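Side-chain contacts in acyl-coenzyme A oxidase (Caenorhabditis elegans, PDB 5K3H), which catalyses the FAD-dependent first step of peroxisomal beta-oxidation, desaturating acyl-CoA thioesters to (2E)-enoyl-CoAs and reducing oxygen to hydrogen peroxide: residues B[359-364]-B[381-386]; B[388-393]-B[541-546]; B[446-451]-B[532-537]; B[489-494]-B[573-578]. All coordinates share one frame; numbering follows the deposited sequence.

Contact 1: residues B[359-364]-B[381-386]; sequences AETVKL and ADLHAL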
loop_
_atom_site.group_PDB
_atom_site.type_symbol
_atom_site.label_atom_id
_atom_site.label_comp_id
_atom_site.label_asym_id
_atom_site.label_seq_id
_atom_site.Cartn_x
_atom_site.Cartn_y
_atom_site.Cartn_z
ATOM N N ALA B 359 -5.665 -17.402 18.453
ATOM C CA ALA B 359 -5.662 -18.315 19.591
ATOM C C ALA B 359 -6.845 -19.281 19.527
ATOM O O ALA B 359 -6.692 -20.480 19.799
ATOM C CB ALA B 359 -5.680 -17.533 20.906
ATOM N N GLU B 360 -8.018 -18.806 19.114
ATOM C CA GLU B 360 -9.164 -19.709 19.077
ATOM C C GLU B 360 -9.076 -20.729 17.943
ATOM O O GLU B 360 -9.467 -21.889 18.123
ATOM C CB GLU B 360 -10.461 -18.926 18.966
ATOM C CG GLU B 360 -11.198 -18.912 20.257
ATOM C CD GLU B 360 -12.626 -18.654 20.032
ATOM O OE1 GLU B 360 -13.125 -19.133 18.999
ATOM O OE2 GLU B 360 -13.229 -17.931 20.845
ATOM N N THR B 361 -8.588 -20.334 16.764
ATOM C CA THR B 361 -8.507 -21.314 15.684
ATOM C C THR B 361 -7.594 -22.472 16.075
ATOM O O THR B 361 -7.932 -23.640 15.845
ATOM C CB THR B 361 -8.027 -20.662 14.382
ATOM O OG1 THR B 361 -7.612 -19.318 14.634
ATOM C CG2 THR B 361 -9.153 -20.627 13.361
ATOM N N VAL B 362 -6.470 -22.176 16.737
ATOM C CA VAL B 362 -5.612 -23.238 17.255
ATOM C C VAL B 362 -6.378 -24.066 18.273
ATOM O O VAL B 362 -6.296 -25.301 18.289
ATOM C CB VAL B 362 -4.335 -22.639 17.876
ATOM C CG1 VAL B 362 -3.548 -23.714 18.587
ATOM C CG2 VAL B 362 -3.489 -21.957 16.827
ATOM N N LYS B 363 -7.154 -23.401 19.122
ATOM C CA LYS B 363 -7.964 -24.129 20.088
ATOM C C LYS B 363 -9.006 -24.980 19.380
ATOM O O LYS B 363 -9.246 -26.126 19.768
ATOM C CB LYS B 363 -8.618 -23.149 21.067
ATOM C CG LYS B 363 -8.975 -23.734 22.427
ATOM C CD LYS B 363 -7.764 -24.413 23.108
ATOM C CE LYS B 363 -6.651 -23.417 23.486
ATOM N NZ LYS B 363 -5.581 -24.043 24.319
ATOM N N LEU B 364 -9.620 -24.451 18.317
ATOM C CA LEU B 364 -10.629 -25.235 17.613
ATOM C C LEU B 364 -9.998 -26.410 16.875
ATOM O O LEU B 364 -10.569 -27.508 16.854
ATOM C CB LEU B 364 -11.425 -24.352 16.640
ATOM C CG LEU B 364 -12.399 -23.327 17.250
ATOM C CD1 LEU B 364 -12.894 -22.323 16.198
ATOM C CD2 LEU B 364 -13.562 -23.969 18.024
ATOM N N ALA B 381 -13.860 -29.501 8.382
ATOM C CA ALA B 381 -14.350 -28.787 7.196
ATOM C C ALA B 381 -14.858 -27.407 7.581
ATOM O O ALA B 381 -14.451 -26.408 6.989
ATOM C CB ALA B 381 -15.443 -29.570 6.507
ATOM N N ASP B 382 -15.767 -27.379 8.562
ATOM C CA ASP B 382 -16.142 -26.179 9.312
ATOM C C ASP B 382 -14.943 -25.257 9.524
ATOM O O ASP B 382 -15.072 -24.030 9.452
ATOM C CB ASP B 382 -16.730 -26.567 10.681
ATOM C CG ASP B 382 -18.221 -26.222 10.822
ATOM O OD1 ASP B 382 -18.579 -25.272 11.571
ATOM O OD2 ASP B 382 -19.048 -26.918 10.186
ATOM N N LEU B 383 -13.771 -25.838 9.776
ATOM C CA LEU B 383 -12.592 -25.064 10.122
ATOM C C LEU B 383 -11.695 -24.770 8.931
ATOM O O LEU B 383 -11.078 -23.698 8.888
ATOM C CB LEU B 383 -11.788 -25.790 11.203
ATOM C CG LEU B 383 -10.730 -24.964 11.943
ATOM C CD1 LEU B 383 -11.366 -23.829 12.736
ATOM C CD2 LEU B 383 -9.896 -25.859 12.851
ATOM N N HIS B 384 -11.598 -25.681 7.962
ATOM C CA HIS B 384 -10.790 -25.378 6.791
ATOM C C HIS B 384 -11.419 -24.259 5.982
ATOM O O HIS B 384 -10.704 -23.493 5.321
ATOM C CB HIS B 384 -10.607 -26.625 5.921
ATOM C CG HIS B 384 -9.758 -26.397 4.701
ATOM N ND1 HIS B 384 -8.417 -26.075 4.771
ATOM C CD2 HIS B 384 -10.067 -26.429 3.380
ATOM C CE1 HIS B 384 -7.935 -25.929 3.547
ATOM N NE2 HIS B 384 -8.917 -26.135 2.685
ATOM N N ALA B 385 -12.755 -24.163 6.015
ATOM C CA ALA B 385 -13.465 -23.088 5.324
ATOM C C ALA B 385 -13.229 -21.739 5.992
ATOM O O ALA B 385 -12.909 -20.744 5.323
ATOM C CB ALA B 385 -14.955 -23.407 5.289
ATOM N N LEU B 386 -13.368 -21.693 7.319
ATOM C CA LEU B 386 -13.188 -20.452 8.063
ATOM C C LEU B 386 -11.762 -19.939 7.945
ATOM O O LEU B 386 -11.533 -18.743 7.728
ATOM C CB LEU B 386 -13.563 -20.684 9.525
ATOM C CG LEU B 386 -13.184 -19.580 10.517
ATOM C CD1 LEU B 386 -14.140 -18.394 10.448
ATOM C CD2 LEU B 386 -13.103 -20.169 11.934
#
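Leu383 packs against Thr361 and Leu364 inside an antiparallel helical hairpin of the C-alpha1 domain, formed by the consecutive helices 338-367 and 382-408; the local axes pass 11.2 Å apart with 154° between their directions. The side chain of Leu383 can be followed outward. CB leaves the backbone pointing at the other helix, and CG stands anti to the backbone N (chi1 -165°), which carries the fork into the gap; neither CB nor CG comes within 4.2 Å of 359-364. At the fork the branches divide the work. CD1 touches both partners, one helical turn apart: it is 3.9 Å from Leu364 CB and equally far from Thr361 CG2. CD2 turns to the backbone and comes within 4.1 Å of Leu364 C. Both partner side chains cross that of Leu383 at a slant, and no hydrogen bond joins the segments, so the contact is dispersive. Thr361 offers only its methyl group across the gap, while its OG1 is bonded to Ala357 O one turn back in its own helix. That same methyl touches a second leucine of the opposite helix, with Thr361 CG2 4.2 Å from Leu386 CD2.

Contact 2: residues B[388-393]-B[541-546]; sequences SGLKSV and LFIVEA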
loop_
_atom_site.group_PDB
_atom_site.type_symbol
_atom_site.label_atom_id
_atom_site.label_comp_id
_atom_site.label_asym_id
_atom_site.label_seq_id
_atom_site.Cartn_x
_atom_site.Cartn_y
_atom_site.Cartn_z
ATOM N N SER B 388 -9.726 -20.384 5.543
ATOM C CA SER B 388 -9.513 -19.784 4.228
ATOM C C SER B 388 -9.930 -18.321 4.229
ATOM O O SER B 388 -9.235 -17.465 3.669
ATOM C CB SER B 388 -10.310 -20.536 3.157
ATOM O OG SER B 388 -10.326 -21.928 3.413
ATOM N N GLY B 389 -11.082 -18.023 4.829
ATOM C CA GLY B 389 -11.508 -16.644 4.949
ATOM C C GLY B 389 -10.611 -15.844 5.867
ATOM O O GLY B 389 -10.269 -14.700 5.567
ATOM N N LEU B 390 -10.179 -16.445 6.977
ATOM C CA LEU B 390 -9.356 -15.707 7.926
ATOM C C LEU B 390 -8.094 -15.176 7.267
ATOM O O LEU B 390 -7.800 -13.976 7.358
ATOM C CB LEU B 390 -8.997 -16.586 9.119
ATOM C CG LEU B 390 -10.040 -16.702 10.214
ATOM C CD1 LEU B 390 -9.585 -17.785 11.169
ATOM C CD2 LEU B 390 -10.191 -15.369 10.927
ATOM N N LYS B 391 -7.339 -16.049 6.590
ATOM C CA LYS B 391 -6.139 -15.597 5.893
ATOM C C LYS B 391 -6.430 -14.410 4.975
ATOM O O LYS B 391 -5.702 -13.410 4.983
ATOM C CB LYS B 391 -5.530 -16.744 5.093
ATOM C CG LYS B 391 -4.666 -17.686 5.895
ATOM C CD LYS B 391 -4.222 -18.854 5.000
ATOM C CE LYS B 391 -3.782 -20.079 5.810
ATOM N NZ LYS B 391 -4.675 -21.263 5.556
ATOM N N SER B 392 -7.496 -14.497 4.183
ATOM C CA SER B 392 -7.790 -13.430 3.230
ATOM C C SER B 392 -8.132 -12.123 3.945
ATOM O O SER B 392 -7.590 -11.061 3.613
ATOM C CB SER B 392 -8.921 -13.859 2.301
ATOM O OG SER B 392 -9.290 -12.801 1.437
ATOM N N VAL B 393 -9.046 -12.177 4.920
ATOM C CA VAL B 393 -9.534 -10.954 5.559
ATOM C C VAL B 393 -8.466 -10.362 6.479
ATOM O O VAL B 393 -8.275 -9.140 6.532
ATOM C CB VAL B 393 -10.850 -11.229 6.318
ATOM C CG1 VAL B 393 -11.247 -10.025 7.205
ATOM C CG2 VAL B 393 -11.946 -11.592 5.357
ATOM N N LEU B 541 -17.516 -11.678 11.385
ATOM C CA LEU B 541 -18.350 -12.050 12.526
ATOM C C LEU B 541 -17.601 -12.971 13.489
ATOM O O LEU B 541 -17.672 -12.792 14.713
ATOM C CB LEU B 541 -19.641 -12.707 12.040
ATOM C CG LEU B 541 -20.391 -13.570 13.059
ATOM C CD1 LEU B 541 -20.955 -12.707 14.200
ATOM C CD2 LEU B 541 -21.492 -14.347 12.348
ATOM N N PHE B 542 -16.876 -13.963 12.952
ATOM C CA PHE B 542 -16.072 -14.852 13.793
ATOM C C PHE B 542 -15.057 -14.074 14.614
ATOM O O PHE B 542 -14.868 -14.343 15.802
ATOM C CB PHE B 542 -15.330 -15.890 12.957
ATOM C CG PHE B 542 -14.446 -16.782 13.791
ATOM C CD1 PHE B 542 -14.982 -17.865 14.472
ATOM C CD2 PHE B 542 -13.093 -16.502 13.946
ATOM C CE1 PHE B 542 -14.180 -18.674 15.247
ATOM C CE2 PHE B 542 -12.281 -17.311 14.730
ATOM C CZ PHE B 542 -12.820 -18.399 15.378
ATOM N N ILE B 543 -14.368 -13.123 13.984
ATOM C CA ILE B 543 -13.327 -12.372 14.679
ATOM C C ILE B 543 -13.913 -11.598 15.861
ATOM O O ILE B 543 -13.362 -11.618 16.966
ATOM C CB ILE B 543 -12.607 -11.445 13.677
ATOM C CG1 ILE B 543 -11.828 -12.272 12.646
ATOM C CG2 ILE B 543 -11.674 -10.476 14.404
ATOM C CD1 ILE B 543 -11.452 -11.517 11.390
ATOM N N VAL B 544 -15.058 -10.937 15.658
ATOM C CA VAL B 544 -15.737 -10.236 16.752
ATOM C C VAL B 544 -16.095 -11.201 17.882
ATOM O O VAL B 544 -15.936 -10.876 19.064
ATOM C CB VAL B 544 -16.988 -9.504 16.233
ATOM C CG1 VAL B 544 -17.778 -8.941 17.410
ATOM C CG2 VAL B 544 -16.619 -8.434 15.220
ATOM N N GLU B 545 -16.647 -12.372 17.546
ATOM C CA GLU B 545 -17.072 -13.300 18.599
ATOM C C GLU B 545 -15.881 -13.839 19.391
ATOM O O GLU B 545 -15.982 -14.041 20.610
ATOM C CB GLU B 545 -17.877 -14.461 18.009
ATOM C CG GLU B 545 -19.233 -14.071 17.446
ATOM C CD GLU B 545 -20.149 -15.267 17.213
ATOM O OE1 GLU B 545 -20.608 -15.889 18.195
ATOM O OE2 GLU B 545 -20.428 -15.586 16.042
ATOM N N ALA B 546 -14.751 -14.113 18.721
ATOM C CA ALA B 546 -13.578 -14.575 19.457
ATOM C C ALA B 546 -13.031 -13.481 20.371
ATOM O O ALA B 546 -12.652 -13.746 21.518
ATOM C CB ALA B 546 -12.504 -15.048 18.481
#
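Phe542 is the first residue of 541-546 to meet the other helix: its ring atom CD2 lies 4.3 Å from Leu390 CD2. The methyl approaches the ring obliquely, squarely over neither face nor rim. The ring also has neighbours from a third helix, since Glu360 of helix 338-367 packs on it, and Leu386 touches it too, one turn ahead of Leu390.

Ile543 follows and makes the shortest approaches. Its CB points at the partner helix, and CG1 is placed anti to the carbonyl carbon (chi1 -67°), which extends the ethyl arm along Leu390. The two side chains slide past each other in opposite directions, with Ile543 CG1 3.9 Å from Leu390 CD2 and Ile543 CD1 4.1 Å from that same methyl. Helices 382-408 and 520-553 cross almost perpendicularly here, at 91°, with local axes 11.5 Å apart. This buried crossing therefore joins a helix of the C-alpha1 domain to one of the C-terminal acyl-CoA oxidase domain, and its perpendicular geometry confines the touching to a small patch.

The terminal CD1 of Ile543 then reaches one turn further along the partner, to 4.4 Å from Val393 CG1. Val393 is next to Ser392, an ATP-binding residue. On the other branch, Val393 CG2 lies 4.0 Å from Arg536 CG, and Arg536 belongs to the same nucleotide site. Further along 541-546, Glu545 leaves this interface and rests on Ile492 of helix 489-515.

Contact 3: residues B[446-451]-B[532-537]; sequences RYLVKS and NRASRL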
loop_
_atom_site.group_PDB
_atom_site.type_symbol
_atom_site.label_atom_id
_atom_site.label_comp_id
_atom_site.label_asym_id
_atom_site.label_seq_id
_atom_site.Cartn_x
_atom_site.Cartn_y
_atom_site.Cartn_z
ATOM N N ARG B 446 -18.188 -21.592 -1.161
ATOM C CA ARG B 446 -18.784 -22.896 -1.463
ATOM C C ARG B 446 -19.391 -23.523 -0.216
ATOM O O ARG B 446 -20.505 -24.066 -0.260
ATOM C CB ARG B 446 -17.744 -23.829 -2.100
ATOM C CG ARG B 446 -17.287 -23.395 -3.501
ATOM C CD ARG B 446 -16.810 -24.570 -4.359
ATOM N NE ARG B 446 -16.672 -24.182 -5.772
ATOM C CZ ARG B 446 -17.670 -24.177 -6.670
ATOM N NH1 ARG B 446 -18.898 -24.551 -6.327
ATOM N NH2 ARG B 446 -17.445 -23.796 -7.923
ATOM N N TYR B 447 -18.676 -23.428 0.908
ATOM C CA TYR B 447 -19.158 -23.965 2.172
ATOM C C TYR B 447 -20.366 -23.195 2.701
ATOM O O TYR B 447 -21.267 -23.791 3.297
ATOM C CB TYR B 447 -18.015 -23.963 3.178
ATOM C CG TYR B 447 -18.421 -24.362 4.566
ATOM C CD1 TYR B 447 -18.743 -25.669 4.855
ATOM C CD2 TYR B 447 -18.434 -23.427 5.601
ATOM C CE1 TYR B 447 -19.108 -26.044 6.131
ATOM C CE2 TYR B 447 -18.784 -23.785 6.876
ATOM C CZ TYR B 447 -19.120 -25.102 7.130
ATOM O OH TYR B 447 -19.483 -25.491 8.393
ATOM N N LEU B 448 -20.385 -21.873 2.552
ATOM C CA LEU B 448 -21.562 -21.132 3.003
ATOM C C LEU B 448 -22.763 -21.398 2.106
ATOM O O LEU B 448 -23.900 -21.399 2.584
ATOM C CB LEU B 448 -21.279 -19.628 3.064
ATOM C CG LEU B 448 -20.303 -19.086 4.111
ATOM C CD1 LEU B 448 -20.091 -17.623 3.818
ATOM C CD2 LEU B 448 -20.776 -19.321 5.542
ATOM N N VAL B 449 -22.537 -21.622 0.808
ATOM C CA VAL B 449 -23.639 -21.953 -0.092
ATOM C C VAL B 449 -24.205 -23.338 0.226
ATOM O O VAL B 449 -25.427 -23.534 0.230
ATOM C CB VAL B 449 -23.182 -21.838 -1.554
ATOM C CG1 VAL B 449 -24.183 -22.491 -2.460
ATOM C CG2 VAL B 449 -23.040 -20.388 -1.918
ATOM N N LYS B 450 -23.331 -24.318 0.476
ATOM C CA LYS B 450 -23.787 -25.625 0.945
ATOM C C LYS B 450 -24.597 -25.498 2.234
ATOM O O LYS B 450 -25.543 -26.265 2.464
ATOM C CB LYS B 450 -22.598 -26.543 1.185
ATOM C CG LYS B 450 -23.000 -27.852 1.831
ATOM C CD LYS B 450 -21.781 -28.612 2.367
ATOM C CE LYS B 450 -21.618 -28.341 3.883
ATOM N NZ LYS B 450 -20.405 -28.995 4.464
ATOM N N SER B 451 -24.182 -24.591 3.126
ATOM C CA SER B 451 -24.917 -24.349 4.367
ATOM C C SER B 451 -26.253 -23.627 4.120
ATOM O O SER B 451 -27.233 -23.859 4.842
ATOM C CB SER B 451 -24.026 -23.570 5.339
ATOM O OG SER B 451 -22.810 -24.280 5.540
ATOM N N ASN B 532 -18.431 -13.475 -2.365
ATOM C CA ASN B 532 -17.278 -13.106 -1.549
ATOM C C ASN B 532 -17.653 -12.164 -0.418
ATOM O O ASN B 532 -17.084 -12.254 0.679
ATOM C CB ASN B 532 -16.200 -12.449 -2.400
ATOM C CG ASN B 532 -15.329 -13.438 -3.067
ATOM O OD1 ASN B 532 -15.487 -14.644 -2.891
ATOM N ND2 ASN B 532 -14.352 -12.945 -3.797
ATOM N N ARG B 533 -18.572 -11.226 -0.680
ATOM C CA ARG B 533 -19.059 -10.350 0.379
ATOM C C ARG B 533 -19.572 -11.162 1.562
ATOM O O ARG B 533 -19.309 -10.824 2.723
ATOM C CB ARG B 533 -20.151 -9.426 -0.168
ATOM C CG ARG B 533 -19.627 -8.332 -1.088
ATOM C CD ARG B 533 -20.729 -7.477 -1.751
ATOM N NE ARG B 533 -20.097 -6.406 -2.534
ATOM C CZ ARG B 533 -20.655 -5.762 -3.551
ATOM N NH1 ARG B 533 -21.890 -6.062 -3.936
ATOM N NH2 ARG B 533 -19.970 -4.824 -4.193
ATOM N N ALA B 534 -20.290 -12.253 1.280
ATOM C CA ALA B 534 -20.807 -13.109 2.338
ATOM C C ALA B 534 -19.682 -13.777 3.120
ATOM O O ALA B 534 -19.762 -13.910 4.352
ATOM C CB ALA B 534 -21.723 -14.156 1.731
ATOM N N SER B 535 -18.644 -14.237 2.415
ATOM C CA SER B 535 -17.535 -14.917 3.074
ATOM C C SER B 535 -16.804 -13.977 4.024
ATOM O O SER B 535 -16.361 -14.388 5.106
ATOM C CB SER B 535 -16.576 -15.479 2.020
ATOM O OG SER B 535 -17.263 -16.261 1.059
ATOM N N ARG B 536 -16.644 -12.715 3.618
ATOM C CA ARG B 536 -16.005 -11.704 4.462
ATOM C C ARG B 536 -16.845 -11.371 5.698
ATOM O O ARG B 536 -16.317 -11.239 6.806
ATOM C CB ARG B 536 -15.746 -10.437 3.642
ATOM C CG ARG B 536 -14.689 -10.600 2.569
ATOM C CD ARG B 536 -14.224 -9.251 2.026
ATOM N NE ARG B 536 -13.555 -9.391 0.741
ATOM C CZ ARG B 536 -14.141 -9.182 -0.433
ATOM N NH1 ARG B 536 -15.399 -8.786 -0.466
ATOM N NH2 ARG B 536 -13.470 -9.359 -1.567
ATOM N N LEU B 537 -18.151 -11.164 5.524
ATOM C CA LEU B 537 -18.984 -10.850 6.681
ATOM C C LEU B 537 -18.959 -11.993 7.690
ATOM O O LEU B 537 -18.888 -11.772 8.899
ATOM C CB LEU B 537 -20.410 -10.532 6.222
ATOM C CG LEU B 537 -20.582 -9.242 5.401
ATOM C CD1 LEU B 537 -21.949 -9.184 4.779
ATOM C CD2 LEU B 537 -20.352 -7.999 6.276
#
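Leu448 reaches helix 520-553 through one methyl. Its CD1 lies 3.8 Å from Ala534 O and 3.8 Å from Ser535 CA, so it meets the backbone of the partner helix rather than an interlocking side chain. Ala534 CB is 4.4 Å from that methyl and Ser535 OG is 4.2 Å away, so the methyl lies against two short side chains on one side. The reach depends on CG lying anti to the carbonyl carbon (chi1 -68°) with the chain extended beyond it.

In the next shell, the hydroxyl of Ser535 is hydrogen-bonded with two carbonyls, which must share its one proton: Leu531 O, one turn back in its own helix, and Leu441 O of helix 437-456. The second is a possible polar link between the two helices, accompanying the apolar touch. Within 446-451, Ser451 OG donates to Tyr447 O at 2.8 Å with a C=O...O angle of 152°. Ser451 N binds the same carbonyl oxygen from the opposite face of its plane, so two donors hold it. Ser451 OG also stands 4.0 Å above the plane of the Tyr447 ring, over its centre.

Further out, Arg533 packs on Tyr601 of the second subunit. Arg533, Ala534, Ser535 and Arg536 all bind ATP, a ligand shared between the subunits; the arrangement is thus the packing of a C-alpha1 helix behind the nucleotide-binding turn of helix 520-553.

Contact 4: residues B[489-494]-B[573-578]; sequences TEYIKT and YELLDV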
loop_
_atom_site.group_PDB
_atom_site.type_symbol
_atom_site.label_atom_id
_atom_site.label_comp_id
_atom_site.label_asym_id
_atom_site.label_seq_id
_atom_site.Cartn_x
_atom_site.Cartn_y
_atom_site.Cartn_z
ATOM N N THR B 489 -23.725 -8.237 23.132
ATOM C CA THR B 489 -24.498 -9.253 22.429
ATOM C C THR B 489 -25.461 -8.661 21.419
ATOM O O THR B 489 -25.753 -9.312 20.413
ATOM C CB THR B 489 -25.243 -10.150 23.431
ATOM O OG1 THR B 489 -26.298 -9.418 24.061
ATOM C CG2 THR B 489 -24.277 -10.646 24.516
ATOM N N GLU B 490 -25.922 -7.424 21.603
ATOM C CA GLU B 490 -26.746 -6.869 20.535
ATOM C C GLU B 490 -25.932 -6.588 19.270
ATOM O O GLU B 490 -26.457 -6.742 18.158
ATOM C CB GLU B 490 -27.491 -5.621 21.000
ATOM C CG GLU B 490 -28.421 -5.863 22.198
ATOM C CD GLU B 490 -29.315 -7.093 22.029
ATOM O OE1 GLU B 490 -29.592 -7.746 23.044
ATOM O OE2 GLU B 490 -29.756 -7.410 20.895
ATOM N N TYR B 491 -24.647 -6.221 19.408
ATOM C CA TYR B 491 -23.775 -6.067 18.237
ATOM C C TYR B 491 -23.492 -7.414 17.576
ATOM O O TYR B 491 -23.467 -7.520 16.347
ATOM C CB TYR B 491 -22.456 -5.390 18.632
ATOM C CG TYR B 491 -22.574 -3.920 18.933
ATOM C CD1 TYR B 491 -22.938 -3.485 20.199
ATOM C CD2 TYR B 491 -22.327 -2.967 17.952
ATOM C CE1 TYR B 491 -23.076 -2.115 20.489
ATOM C CE2 TYR B 491 -22.450 -1.598 18.219
ATOM C CZ TYR B 491 -22.822 -1.168 19.497
ATOM O OH TYR B 491 -22.935 0.186 19.779
ATOM N N ILE B 492 -23.206 -8.436 18.375
ATOM C CA ILE B 492 -22.964 -9.762 17.817
ATOM C C ILE B 492 -24.196 -10.244 17.055
ATOM O O ILE B 492 -24.101 -10.691 15.904
ATOM C CB ILE B 492 -22.531 -10.732 18.931
ATOM C CG1 ILE B 492 -21.143 -10.315 19.455
ATOM C CG2 ILE B 492 -22.434 -12.134 18.404
ATOM C CD1 ILE B 492 -20.584 -11.174 20.584
ATOM N N LYS B 493 -25.384 -10.097 17.653
ATOM C CA LYS B 493 -26.602 -10.512 16.950
ATOM C C LYS B 493 -26.834 -9.713 15.678
ATOM O O LYS B 493 -27.422 -10.231 14.725
ATOM C CB LYS B 493 -27.835 -10.393 17.851
ATOM C CG LYS B 493 -27.858 -11.386 18.985
ATOM C CD LYS B 493 -29.260 -11.491 19.543
ATOM C CE LYS B 493 -29.763 -10.142 20.040
ATOM N NZ LYS B 493 -31.261 -10.017 19.996
ATOM N N THR B 494 -26.401 -8.451 15.648
ATOM C CA THR B 494 -26.552 -7.627 14.450
ATOM C C THR B 494 -25.592 -8.075 13.344
ATOM O O THR B 494 -25.989 -8.155 12.175
ATOM C CB THR B 494 -26.353 -6.157 14.829
ATOM O OG1 THR B 494 -27.345 -5.801 15.797
ATOM C CG2 THR B 494 -26.489 -5.228 13.640
ATOM N N TYR B 573 -16.755 0.452 15.231
ATOM C CA TYR B 573 -16.048 0.757 13.991
ATOM C C TYR B 573 -16.403 -0.240 12.894
ATOM O O TYR B 573 -16.697 0.143 11.755
ATOM C CB TYR B 573 -14.551 0.748 14.242
ATOM C CG TYR B 573 -13.746 1.177 13.050
ATOM C CD1 TYR B 573 -13.488 2.527 12.821
ATOM C CD2 TYR B 573 -13.265 0.252 12.140
ATOM C CE1 TYR B 573 -12.749 2.938 11.734
ATOM C CE2 TYR B 573 -12.526 0.662 11.047
ATOM C CZ TYR B 573 -12.271 2.003 10.860
ATOM O OH TYR B 573 -11.539 2.424 9.783
ATOM N N GLU B 574 -16.360 -1.536 13.217
ATOM C CA GLU B 574 -16.654 -2.552 12.217
ATOM C C GLU B 574 -18.111 -2.484 11.776
ATOM O O GLU B 574 -18.415 -2.702 10.600
ATOM C CB GLU B 574 -16.304 -3.935 12.766
ATOM C CG GLU B 574 -14.825 -4.111 13.147
ATOM C CD GLU B 574 -13.874 -3.946 11.956
ATOM O OE1 GLU B 574 -14.209 -4.454 10.855
ATOM O OE2 GLU B 574 -12.784 -3.323 12.113
ATOM N N LEU B 575 -19.034 -2.187 12.697
ATOM C CA LEU B 575 -20.437 -2.073 12.294
ATOM C C LEU B 575 -20.667 -0.860 11.399
ATOM O O LEU B 575 -21.383 -0.955 10.394
ATOM C CB LEU B 575 -21.360 -2.024 13.513
ATOM C CG LEU B 575 -22.876 -1.910 13.232
ATOM C CD1 LEU B 575 -23.401 -3.021 12.271
ATOM C CD2 LEU B 575 -23.676 -1.872 14.563
ATOM N N LEU B 576 -20.080 0.292 11.736
ATOM C CA LEU B 576 -20.189 1.439 10.840
ATOM C C LEU B 576 -19.613 1.110 9.474
ATOM O O LEU B 576 -20.137 1.567 8.452
ATOM C CB LEU B 576 -19.497 2.657 11.450
ATOM C CG LEU B 576 -19.934 4.075 11.034
ATOM C CD1 LEU B 576 -21.417 4.355 11.277
ATOM C CD2 LEU B 576 -19.092 5.096 11.778
ATOM N N ASP B 577 -18.568 0.273 9.439
ATOM C CA ASP B 577 -17.916 -0.087 8.186
ATOM C C ASP B 577 -18.824 -0.863 7.251
ATOM O O ASP B 577 -18.700 -0.722 6.030
ATOM C CB ASP B 577 -16.674 -0.924 8.469
ATOM C CG ASP B 577 -15.782 -1.076 7.249
ATOM O OD1 ASP B 577 -15.704 -0.102 6.476
ATOM O OD2 ASP B 577 -15.177 -2.165 7.055
ATOM N N VAL B 578 -19.720 -1.695 7.787
ATOM C CA VAL B 578 -20.598 -2.538 6.972
ATOM C C VAL B 578 -22.057 -2.090 7.121
ATOM O O VAL B 578 -22.987 -2.911 7.086
ATOM C CB VAL B 578 -20.412 -4.020 7.344
ATOM C CG1 VAL B 578 -18.964 -4.423 7.134
ATOM C CG2 VAL B 578 -20.847 -4.296 8.785
#
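The Tyr491 ring meets the CD2 methyl of Leu575 at an oblique angle, neither flat over the face nor in line with the rim. Two neighbouring ring atoms share the touch: Leu575 CD2 is 3.8 Å from Tyr491 CD2 and 3.9 Å from Tyr491 CE2. Ile480 and Tyr595 also pack on this side chain, and its OH is hydrogen-bonded with Asn572 OD1, just before 573-578. The second flat group, the Tyr573 ring, has Glu574 OE2, itself salt-bridged to Arg350 NE, at its edge and in its plane, and meets the ring of His342 with the planes about 55° apart.

The other branch of Leu575, CD1, lies 4.0 Å from Thr494 CG2, and both Tyr491 and Thr494 cross the leucine at about a right angle. Thr494 CG2 lies anti to the backbone N, which leaves OG1 (chi1 -60°) to donate to Glu490 O at 2.7 Å, on the opposite face of the carbonyl plane from Thr494 N, and to bond with Ser478 OG. Close to the C-terminal end of helix 557-577, where Val578 is the first residue to leave helical geometry, this is buried helix-helix packing in the C-terminal helical domain, beside the ATP site that includes Tyr581.

How the contacts relate
Followed from the N terminus, contact 1 closes first, over a short and partly unmodelled connection between helices 338-367 and 382-408. Contact 2 opens on the latter helix and closes only on helix 520-553, a loop of 147 residues. Contact 3, from helix 437-456 to the same long helix, is nested inside it. Contact 4 opens within both loops, on helix 489-515, and closes beyond them on helix 557-577, so it crosses contacts 2 and 3. Helix 520-553 is common to contacts 2 and 3, which tie it to C-alpha1 helices; contact 1 borders it through Glu360 and Leu386 on Phe542, and contact 4 through Ile492 on Glu545 and Val578 on Leu537.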